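Local coordinates for unique short US2 glycoprotein (Human herpesvirus 5, PDB 1IM3) that binds MHC class I heavy chains in the endoplasmic reticulum and redirects them to the cytosol for proteasomal destruction, hiding infected cells from cytotoxic T lymphocytes, at residues 26-39 against 70-84. Sequence-based numbering, arbitrary orientation.
Sequences NMSRFVFDPKADYG and MPIFETLALRLVLQG
Leu78 lays its CD1 over one face of the Phe32 ring, 4.0 Å from the centroid, a CH-pi contact; Trp62 of the facing sheet also meets this ring. At the loop end Phe73 presents its ring edge to Ala36, CE1 to CB 3.4 Å, while Phe73 CA sits at the edge of the Tyr38 ring and Met70 SD approaches that ring obliquely, a Met-aromatic contact. The Arg29 guanidinium rests one face on the Gln83-Gly84 peptide. Strands 30-37 and 75-82 thus illustrate how an antiparallel pair sorts its chemistry in the immunoglobulin-like lumenal domain: Phe32, Leu78 and Leu80 face the core, Asp33, Lys35 and Arg79 the other side. Arg79, CG anti to the backbone N (chi1 173°), forms a hydrogen-bonded salt bridge from NH1 to the anti lone pair of Asp33 OD2 at 3.1 Å, the planes 82° apart. Lys35 NZ salt-bridges Asp33 OD1 at 2.9 Å, a weak hydrogen bond, and also bonds Asn44. At Asp37, opposite Glu74 and Thr75, is a classic beta bulge; both N atoms donate to Asp37 O. Asp33 also bridges a basic side chain of another protein's chain, whose backbone bonds Arg29, Lys35 and Arg79, so the same charges serve fold and interface.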
ATOM      1  N   ASN D  26      12.318  27.160 -11.353  1.00 43.48           N
ATOM      2  CA  ASN D  26      12.932  26.278 -12.333  1.00 47.04           C
ATOM      3  C   ASN D  26      12.551  24.802 -12.178  1.00 47.13           C
ATOM      4  O   ASN D  26      13.344  23.929 -12.541  1.00 49.62           O
ATOM      5  CB  ASN D  26      14.466  26.446 -12.315  1.00 48.84           C
ATOM      6  CG  ASN D  26      15.082  26.125 -10.956  1.00 53.08           C
ATOM      7  OD1 ASN D  26      14.373  25.860  -9.976  1.00 55.13           O
ATOM      8  ND2 ASN D  26      16.418  26.151 -10.892  1.00 54.09           N
ATOM      9  N   MET D  27      11.346  24.524 -11.663  1.00 45.51           N
ATOM     10  CA  MET D  27      10.876  23.142 -11.487  1.00 42.83           C
ATOM     11  C   MET D  27      10.824  22.444 -12.838  1.00 42.18           C
ATOM     12  O   MET D  27      10.336  23.013 -13.818  1.00 40.57           O
ATOM     13  CB  MET D  27       9.455  23.065 -10.922  1.00 43.68           C
ATOM     14  CG  MET D  27       9.121  23.992  -9.791  1.00 48.84           C
ATOM     15  SD  MET D  27       8.625  25.596 -10.423  1.00 47.73           S
ATOM     16  CE  MET D  27       7.101  25.225 -11.144  1.00 51.45           C
ATOM     17  N   SER D  28      11.304  21.206 -12.892  1.00 40.63           N
ATOM     18  CA  SER D  28      11.274  20.442 -14.143  1.00 40.77           C
ATOM     19  C   SER D  28      10.006  19.568 -14.181  1.00 38.38           C
ATOM     20  O   SER D  28       9.568  19.116 -15.234  1.00 37.99           O
ATOM     21  CB  SER D  28      12.532  19.562 -14.265  1.00 43.35           C
ATOM     22  OG  SER D  28      12.720  18.772 -13.094  1.00 51.40           O
ATOM     23  N   ARG D  29       9.404  19.336 -13.030  1.00 36.16           N
ATOM     24  CA  ARG D  29       8.186  18.525 -12.983  1.00 32.82           C
ATOM     25  C   ARG D  29       7.324  19.065 -11.854  1.00 31.59           C
ATOM     26  O   ARG D  29       7.817  19.819 -11.006  1.00 30.90           O
ATOM     27  CB  ARG D  29       8.539  17.055 -12.730  1.00 28.03           C
ATOM     28  CG  ARG D  29       9.339  16.844 -11.453  1.00 29.16           C
ATOM     29  CD  ARG D  29       9.929  15.432 -11.350  1.00 28.80           C
ATOM     30  NE  ARG D  29      10.952  15.416 -10.300  1.00 31.74           N
ATOM     31  CZ  ARG D  29      10.719  15.172  -9.018  1.00 29.49           C
ATOM     32  NH1 ARG D  29       9.485  14.907  -8.592  1.00 28.13           N
ATOM     33  NH2 ARG D  29      11.730  15.221  -8.168  1.00 31.23           N
ATOM     34  N   PHE D  30       6.042  18.686 -11.849  1.00 30.78           N
ATOM     35  CA  PHE D  30       5.125  19.150 -10.811  1.00 29.66           C
ATOM     36  C   PHE D  30       3.930  18.218 -10.587  1.00 31.50           C
ATOM     37  O   PHE D  30       3.646  17.332 -11.389  1.00 31.32           O
ATOM     38  CB  PHE D  30       4.542  20.507 -11.195  1.00 25.35           C
ATOM     39  CG  PHE D  30       3.422  20.400 -12.208  1.00 26.56           C
ATOM     40  CD1 PHE D  30       3.706  20.125 -13.551  1.00 24.38           C
ATOM     41  CD2 PHE D  30       2.079  20.439 -11.797  1.00 23.19           C
ATOM     42  CE1 PHE D  30       2.680  19.881 -14.478  1.00 22.81           C
ATOM     43  CE2 PHE D  30       1.024  20.195 -12.707  1.00 19.16           C
ATOM     44  CZ  PHE D  30       1.322  19.913 -14.058  1.00 24.67           C
ATOM     45  N   VAL D  31       3.231  18.457  -9.480  1.00 30.08           N
ATOM     46  CA  VAL D  31       2.013  17.746  -9.133  1.00 29.37           C
ATOM     47  C   VAL D  31       1.087  18.839  -8.612  1.00 29.15           C
ATOM     48  O   VAL D  31       1.464  19.608  -7.733  1.00 27.74           O
ATOM     49  CB  VAL D  31       2.195  16.706  -8.012  1.00 30.90           C
ATOM     50  CG1 VAL D  31       0.869  16.008  -7.763  1.00 27.58           C
ATOM     51  CG2 VAL D  31       3.263  15.680  -8.405  1.00 30.54           C
ATOM     52  N   PHE D  32      -0.109  18.929  -9.188  1.00 25.94           N
ATOM     53  CA  PHE D  32      -1.101  19.936  -8.765  1.00 27.61           C
ATOM     54  C   PHE D  32      -2.124  19.123  -7.978  1.00 27.72           C
ATOM     55  O   PHE D  32      -2.851  18.323  -8.556  1.00 26.56           O
ATOM     56  CB  PHE D  32      -1.766  20.574  -9.985  1.00 25.50           C
ATOM     57  CG  PHE D  32      -2.685  21.719  -9.661  1.00 28.22           C
ATOM     58  CD1 PHE D  32      -2.183  22.948  -9.243  1.00 28.09           C
ATOM     59  CD2 PHE D  32      -4.065  21.581  -9.801  1.00 30.05           C
ATOM     60  CE1 PHE D  32      -3.034  24.021  -8.976  1.00 26.66           C
ATOM     61  CE2 PHE D  32      -4.923  22.659  -9.532  1.00 29.19           C
ATOM     62  CZ  PHE D  32      -4.392  23.875  -9.123  1.00 26.60           C
ATOM     63  N   ASP D  33      -2.188  19.331  -6.670  1.00 26.95           N
ATOM     64  CA  ASP D  33      -3.072  18.521  -5.829  1.00 27.92           C
ATOM     65  C   ASP D  33      -4.056  19.375  -5.007  1.00 26.92           C
ATOM     66  O   ASP D  33      -3.868  19.579  -3.817  1.00 24.98           O
ATOM     67  CB  ASP D  33      -2.163  17.676  -4.916  1.00 27.30           C
ATOM     68  CG  ASP D  33      -2.924  16.645  -4.091  1.00 29.99           C
ATOM     69  OD1 ASP D  33      -4.157  16.507  -4.252  1.00 30.33           O
ATOM     70  OD2 ASP D  33      -2.275  15.966  -3.271  1.00 28.66           O
ATOM     71  N   PRO D  34      -5.121  19.872  -5.644  1.00 27.05           N
ATOM     72  CA  PRO D  34      -6.118  20.715  -4.968  1.00 30.13           C
ATOM     73  C   PRO D  34      -7.118  19.977  -4.081  1.00 31.22           C
ATOM     74  O   PRO D  34      -7.631  18.923  -4.442  1.00 32.47           O
ATOM     75  CB  PRO D  34      -6.792  21.445  -6.128  1.00 26.99           C
ATOM     76  CG  PRO D  34      -6.816  20.402  -7.185  1.00 28.34           C
ATOM     77  CD  PRO D  34      -5.418  19.764  -7.081  1.00 29.65           C
ATOM     78  N   LYS D  35      -7.375  20.536  -2.906  1.00 32.90           N
ATOM     79  CA  LYS D  35      -8.327  19.934  -1.969  1.00 36.89           C
ATOM     80  C   LYS D  35      -9.372  20.942  -1.522  1.00 38.72           C
ATOM     81  O   LYS D  35      -9.085  22.132  -1.409  1.00 38.26           O
ATOM     82  CB  LYS D  35      -7.643  19.419  -0.696  1.00 35.13           C
ATOM     83  CG  LYS D  35      -6.824  18.129  -0.785  1.00 35.87           C
ATOM     84  CD  LYS D  35      -5.353  18.406  -1.099  1.00 36.62           C
ATOM     85  CE  LYS D  35      -4.414  17.240  -0.731  1.00 35.69           C
ATOM     86  NZ  LYS D  35      -4.621  15.950  -1.462  1.00 32.07           N
ATOM     87  N   ALA D  36     -10.588  20.458  -1.287  1.00 39.89           N
ATOM     88  CA  ALA D  36     -11.653  21.319  -0.801  1.00 43.60           C
ATOM     89  C   ALA D  36     -11.575  21.165   0.713  1.00 47.27           C
ATOM     90  O   ALA D  36     -11.405  20.059   1.229  1.00 47.54           O
ATOM     91  CB  ALA D  36     -13.004  20.847  -1.290  1.00 40.88           C
ATOM     92  N   ASP D  37     -11.658  22.268   1.436  1.00 50.15           N
ATOM     93  CA  ASP D  37     -11.631  22.164   2.889  1.00 54.92           C
ATOM     94  C   ASP D  37     -13.002  22.566   3.405  1.00 55.80           C
ATOM     95  O   ASP D  37     -13.448  23.693   3.176  1.00 55.03           O
ATOM     96  CB  ASP D  37     -10.589  23.086   3.501  1.00 56.01           C
ATOM     97  CG  ASP D  37     -10.377  22.810   4.970  1.00 58.52           C
ATOM     98  OD1 ASP D  37     -11.320  22.308   5.626  1.00 59.73           O
ATOM     99  OD2 ASP D  37      -9.274  23.098   5.479  1.00 57.38           O
ATOM    100  N   TYR D  38     -13.670  21.637   4.087  1.00 58.04           N
ATOM    101  CA  TYR D  38     -15.003  21.895   4.629  1.00 60.78           C
ATOM    102  C   TYR D  38     -14.908  22.265   6.101  1.00 62.13           C
ATOM    103  O   TYR D  38     -15.867  22.121   6.857  1.00 62.53           O
ATOM    104  CB  TYR D  38     -15.895  20.660   4.462  1.00 59.33           C
ATOM    105  CG  TYR D  38     -16.005  20.184   3.034  1.00 58.40           C
ATOM    106  CD1 TYR D  38     -16.187  21.090   1.991  1.00 57.63           C
ATOM    107  CD2 TYR D  38     -15.962  18.827   2.731  1.00 56.61           C
ATOM    108  CE1 TYR D  38     -16.327  20.656   0.683  1.00 57.35           C
ATOM    109  CE2 TYR D  38     -16.100  18.383   1.431  1.00 57.08           C
ATOM    110  CZ  TYR D  38     -16.285  19.303   0.410  1.00 57.91           C
ATOM    111  OH  TYR D  38     -16.440  18.866  -0.882  1.00 58.70           O
ATOM    112  N   GLY D  39     -13.740  22.754   6.496  1.00 63.74           N
ATOM    113  CA  GLY D  39     -13.527  23.130   7.876  1.00 64.59           C
ATOM    114  C   GLY D  39     -13.179  21.888   8.664  1.00 65.67           C
ATOM    115  O   GLY D  39     -14.047  21.286   9.296  1.00 66.27           O
ATOM    116  N   MET D  70     -19.149  21.647  -3.153  1.00 59.33           N
ATOM    117  CA  MET D  70     -20.298  21.565  -2.298  1.00 64.46           C
ATOM    118  C   MET D  70     -20.490  22.858  -1.511  1.00 66.33           C
ATOM    119  O   MET D  70     -19.561  23.657  -1.357  1.00 66.88           O
ATOM    120  CB  MET D  70     -20.123  20.402  -1.346  1.00 66.65           C
ATOM    121  CG  MET D  70     -20.083  19.069  -2.042  1.00 70.71           C
ATOM    122  SD  MET D  70     -19.898  17.796  -0.813  1.00 75.66           S
ATOM    123  CE  MET D  70     -21.595  17.368  -0.544  1.00 75.36           C
ATOM    124  N   PRO D  71     -21.714  23.085  -1.011  1.00 67.28           N
ATOM    125  CA  PRO D  71     -22.057  24.281  -0.230  1.00 66.81           C
ATOM    126  C   PRO D  71     -21.176  24.396   1.009  1.00 66.20           C
ATOM    127  O   PRO D  71     -20.825  25.492   1.453  1.00 65.99           O
ATOM    128  CB  PRO D  71     -23.517  24.043   0.132  1.00 66.81           C
ATOM    129  CG  PRO D  71     -24.022  23.245  -1.036  1.00 67.31           C
ATOM    130  CD  PRO D  71     -22.908  22.259  -1.257  1.00 67.06           C
ATOM    131  N   ILE D  72     -20.821  23.246   1.563  1.00 65.13           N
ATOM    132  CA  ILE D  72     -19.982  23.185   2.752  1.00 63.90           C
ATOM    133  C   ILE D  72     -18.579  23.734   2.506  1.00 63.08           C
ATOM    134  O   ILE D  72     -17.782  23.851   3.432  1.00 61.82           O
ATOM    135  CB  ILE D  72     -19.796  21.741   3.207  1.00 65.50           C
ATOM    136  CG1 ILE D  72     -21.075  20.947   2.961  1.00 67.68           C
ATOM    137  CG2 ILE D  72     -19.429  21.708   4.672  1.00 66.79           C
ATOM    138  CD1 ILE D  72     -20.874  19.450   3.100  1.00 69.90           C
ATOM    139  N   PHE D  73     -18.261  24.060   1.262  1.00 61.25           N
ATOM    140  CA  PHE D  73     -16.928  24.550   0.970  1.00 60.04           C
ATOM    141  C   PHE D  73     -16.516  25.734   1.809  1.00 59.48           C
ATOM    142  O   PHE D  73     -17.228  26.725   1.938  1.00 60.26           O
ATOM    143  CB  PHE D  73     -16.779  24.936  -0.501  1.00 60.06           C
ATOM    144  CG  PHE D  73     -15.345  25.124  -0.935  1.00 58.37           C
ATOM    145  CD1 PHE D  73     -14.619  24.056  -1.446  1.00 58.67           C
ATOM    146  CD2 PHE D  73     -14.732  26.370  -0.853  1.00 58.39           C
ATOM    147  CE1 PHE D  73     -13.301  24.224  -1.880  1.00 58.01           C
ATOM    148  CE2 PHE D  73     -13.415  26.550  -1.283  1.00 58.76           C
ATOM    149  CZ  PHE D  73     -12.700  25.474  -1.799  1.00 58.10           C
ATOM    150  N   GLU D  74     -15.334  25.626   2.371  1.00 58.34           N
ATOM    151  CA  GLU D  74     -14.798  26.706   3.163  1.00 57.93           C
ATOM    152  C   GLU D  74     -13.589  27.337   2.490  1.00 56.34           C
ATOM    153  O   GLU D  74     -13.684  28.449   1.969  1.00 56.49           O
ATOM    154  CB  GLU D  74     -14.391  26.206   4.531  1.00 60.33           C
ATOM    155  CG  GLU D  74     -15.483  26.349   5.563  1.00 65.20           C
ATOM    156  CD  GLU D  74     -14.980  26.071   6.963  1.00 66.08           C
ATOM    157  OE1 GLU D  74     -13.900  26.599   7.321  1.00 64.92           O
ATOM    158  OE2 GLU D  74     -15.669  25.334   7.702  1.00 67.68           O
ATOM    159  N   THR D  75     -12.446  26.639   2.551  1.00 51.70           N
ATOM    160  CA  THR D  75     -11.204  27.105   1.926  1.00 49.46           C
ATOM    161  C   THR D  75     -10.580  26.095   0.928  1.00 47.53           C
ATOM    162  O   THR D  75     -10.855  24.885   0.989  1.00 44.05           O
ATOM    163  CB  THR D  75     -10.118  27.467   2.984  1.00 49.49           C
ATOM    164  OG1 THR D  75      -9.619  26.284   3.611  1.00 49.37           O
ATOM    165  CG2 THR D  75     -10.696  28.365   4.049  1.00 51.09           C
ATOM    166  N   LEU D  76      -9.771  26.615  -0.007  1.00 45.73           N
ATOM    167  CA  LEU D  76      -9.065  25.796  -0.990  1.00 42.65           C
ATOM    168  C   LEU D  76      -7.712  25.447  -0.377  1.00 41.71           C
ATOM    169  O   LEU D  76      -6.917  26.339  -0.077  1.00 41.55           O
ATOM    170  CB  LEU D  76      -8.830  26.561  -2.308  1.00 41.52           C
ATOM    171  CG  LEU D  76      -7.937  25.834  -3.345  1.00 39.74           C
ATOM    172  CD1 LEU D  76      -8.627  24.566  -3.805  1.00 38.08           C
ATOM    173  CD2 LEU D  76      -7.665  26.720  -4.537  1.00 37.87           C
ATOM    174  N   ALA D  77      -7.467  24.161  -0.152  1.00 39.21           N
ATOM    175  CA  ALA D  77      -6.176  23.722   0.374  1.00 39.13           C
ATOM    176  C   ALA D  77      -5.444  23.190  -0.850  1.00 38.38           C
ATOM    177  O   ALA D  77      -5.826  22.179  -1.427  1.00 39.19           O
ATOM    178  CB  ALA D  77      -6.344  22.619   1.398  1.00 40.11           C
ATOM    179  N   LEU D  78      -4.389  23.880  -1.241  1.00 36.98           N
ATOM    180  CA  LEU D  78      -3.648  23.506  -2.425  1.00 37.45           C
ATOM    181  C   LEU D  78      -2.287  22.914  -2.121  1.00 35.55           C
ATOM    182  O   LEU D  78      -1.369  23.626  -1.717  1.00 36.90           O
ATOM    183  CB  LEU D  78      -3.498  24.736  -3.318  1.00 39.97           C
ATOM    184  CG  LEU D  78      -2.927  24.543  -4.719  1.00 44.27           C
ATOM    185  CD1 LEU D  78      -3.712  23.463  -5.457  1.00 43.05           C
ATOM    186  CD2 LEU D  78      -3.003  25.881  -5.473  1.00 45.80           C
ATOM    187  N   ARG D  79      -2.158  21.604  -2.301  1.00 32.18           N
ATOM    188  CA  ARG D  79      -0.885  20.935  -2.078  1.00 31.22           C
ATOM    189  C   ARG D  79      -0.162  20.904  -3.415  1.00 30.75           C
ATOM    190  O   ARG D  79      -0.724  20.513  -4.425  1.00 30.06           O
ATOM    191  CB  ARG D  79      -1.093  19.506  -1.555  1.00 31.23           C
ATOM    192  CG  ARG D  79       0.194  18.674  -1.442  1.00 30.62           C
ATOM    193  CD  ARG D  79      -0.040  17.276  -0.844  1.00 28.92           C
ATOM    194  NE  ARG D  79       1.184  16.477  -0.862  1.00 26.99           N
ATOM    195  CZ  ARG D  79       1.545  15.672  -1.860  1.00 25.90           C
ATOM    196  NH1 ARG D  79       0.777  15.528  -2.947  1.00 22.67           N
ATOM    197  NH2 ARG D  79       2.685  15.019  -1.776  1.00 24.73           N
ATOM    198  N   LEU D  80       1.082  21.345  -3.424  1.00 30.64           N
ATOM    199  CA  LEU D  80       1.839  21.354  -4.661  1.00 32.30           C
ATOM    200  C   LEU D  80       3.171  20.689  -4.419  1.00 33.22           C
ATOM    201  O   LEU D  80       3.725  20.800  -3.331  1.00 35.27           O
ATOM    202  CB  LEU D  80       2.102  22.792  -5.123  1.00 31.62           C
ATOM    203  CG  LEU D  80       0.920  23.689  -5.463  1.00 34.26           C
ATOM    204  CD1 LEU D  80       1.429  25.081  -5.780  1.00 34.72           C
ATOM    205  CD2 LEU D  80       0.155  23.119  -6.661  1.00 31.33           C
ATOM    206  N   VAL D  81       3.670  19.945  -5.397  1.00 31.94           N
ATOM    207  CA  VAL D  81       4.997  19.400  -5.219  1.00 32.72           C
ATOM    208  C   VAL D  81       5.738  19.815  -6.480  1.00 32.74           C
ATOM    209  O   VAL D  81       5.362  19.482  -7.603  1.00 31.22           O
ATOM    210  CB  VAL D  81       5.017  17.865  -4.914  1.00 34.68           C
ATOM    211  CG1 VAL D  81       3.643  17.275  -5.016  1.00 33.94           C
ATOM    212  CG2 VAL D  81       6.041  17.167  -5.762  1.00 32.86           C
ATOM    213  N   LEU D  82       6.747  20.642  -6.262  1.00 31.87           N
ATOM    214  CA  LEU D  82       7.551  21.220  -7.323  1.00 32.14           C
ATOM    215  C   LEU D  82       8.939  20.638  -7.233  1.00 32.65           C
ATOM    216  O   LEU D  82       9.631  20.801  -6.220  1.00 29.58           O
ATOM    217  CB  LEU D  82       7.607  22.727  -7.127  1.00 32.22           C
ATOM    218  CG  LEU D  82       6.247  23.364  -6.806  1.00 34.13           C
ATOM    219  CD1 LEU D  82       6.429  24.833  -6.438  1.00 31.96           C
ATOM    220  CD2 LEU D  82       5.324  23.218  -7.994  1.00 30.50           C
ATOM    221  N   GLN D  83       9.347  19.935  -8.284  1.00 36.07           N
ATOM    222  CA  GLN D  83      10.673  19.325  -8.272  1.00 40.66           C
ATOM    223  C   GLN D  83      10.826  18.492  -7.013  1.00 38.62           C
ATOM    224  O   GLN D  83      11.925  18.362  -6.505  1.00 41.60           O
ATOM    225  CB  GLN D  83      11.759  20.404  -8.273  1.00 44.00           C
ATOM    226  CG  GLN D  83      12.251  20.756  -9.615  1.00 50.58           C
ATOM    227  CD  GLN D  83      13.178  19.718 -10.139  1.00 53.96           C
ATOM    228  OE1 GLN D  83      13.005  18.528  -9.846  1.00 54.29           O
ATOM    229  NE2 GLN D  83      14.179  20.148 -10.931  1.00 55.74           N
ATOM    230  N   GLY D  84       9.730  17.942  -6.496  1.00 37.74           N
ATOM    231  CA  GLY D  84       9.835  17.136  -5.289  1.00 37.43           C
ATOM    232  C   GLY D  84       9.619  17.856  -3.971  1.00 36.60           C
ATOM    233  O   GLY D  84       9.413  17.203  -2.949  1.00 36.85           O
TER
HETATM  234  O   HOH W   1       7.345  17.693  -8.616  1.00 27.98           O
HETATM  235  O   HOH W   2     -16.542  20.574  -2.774  1.00 41.53           O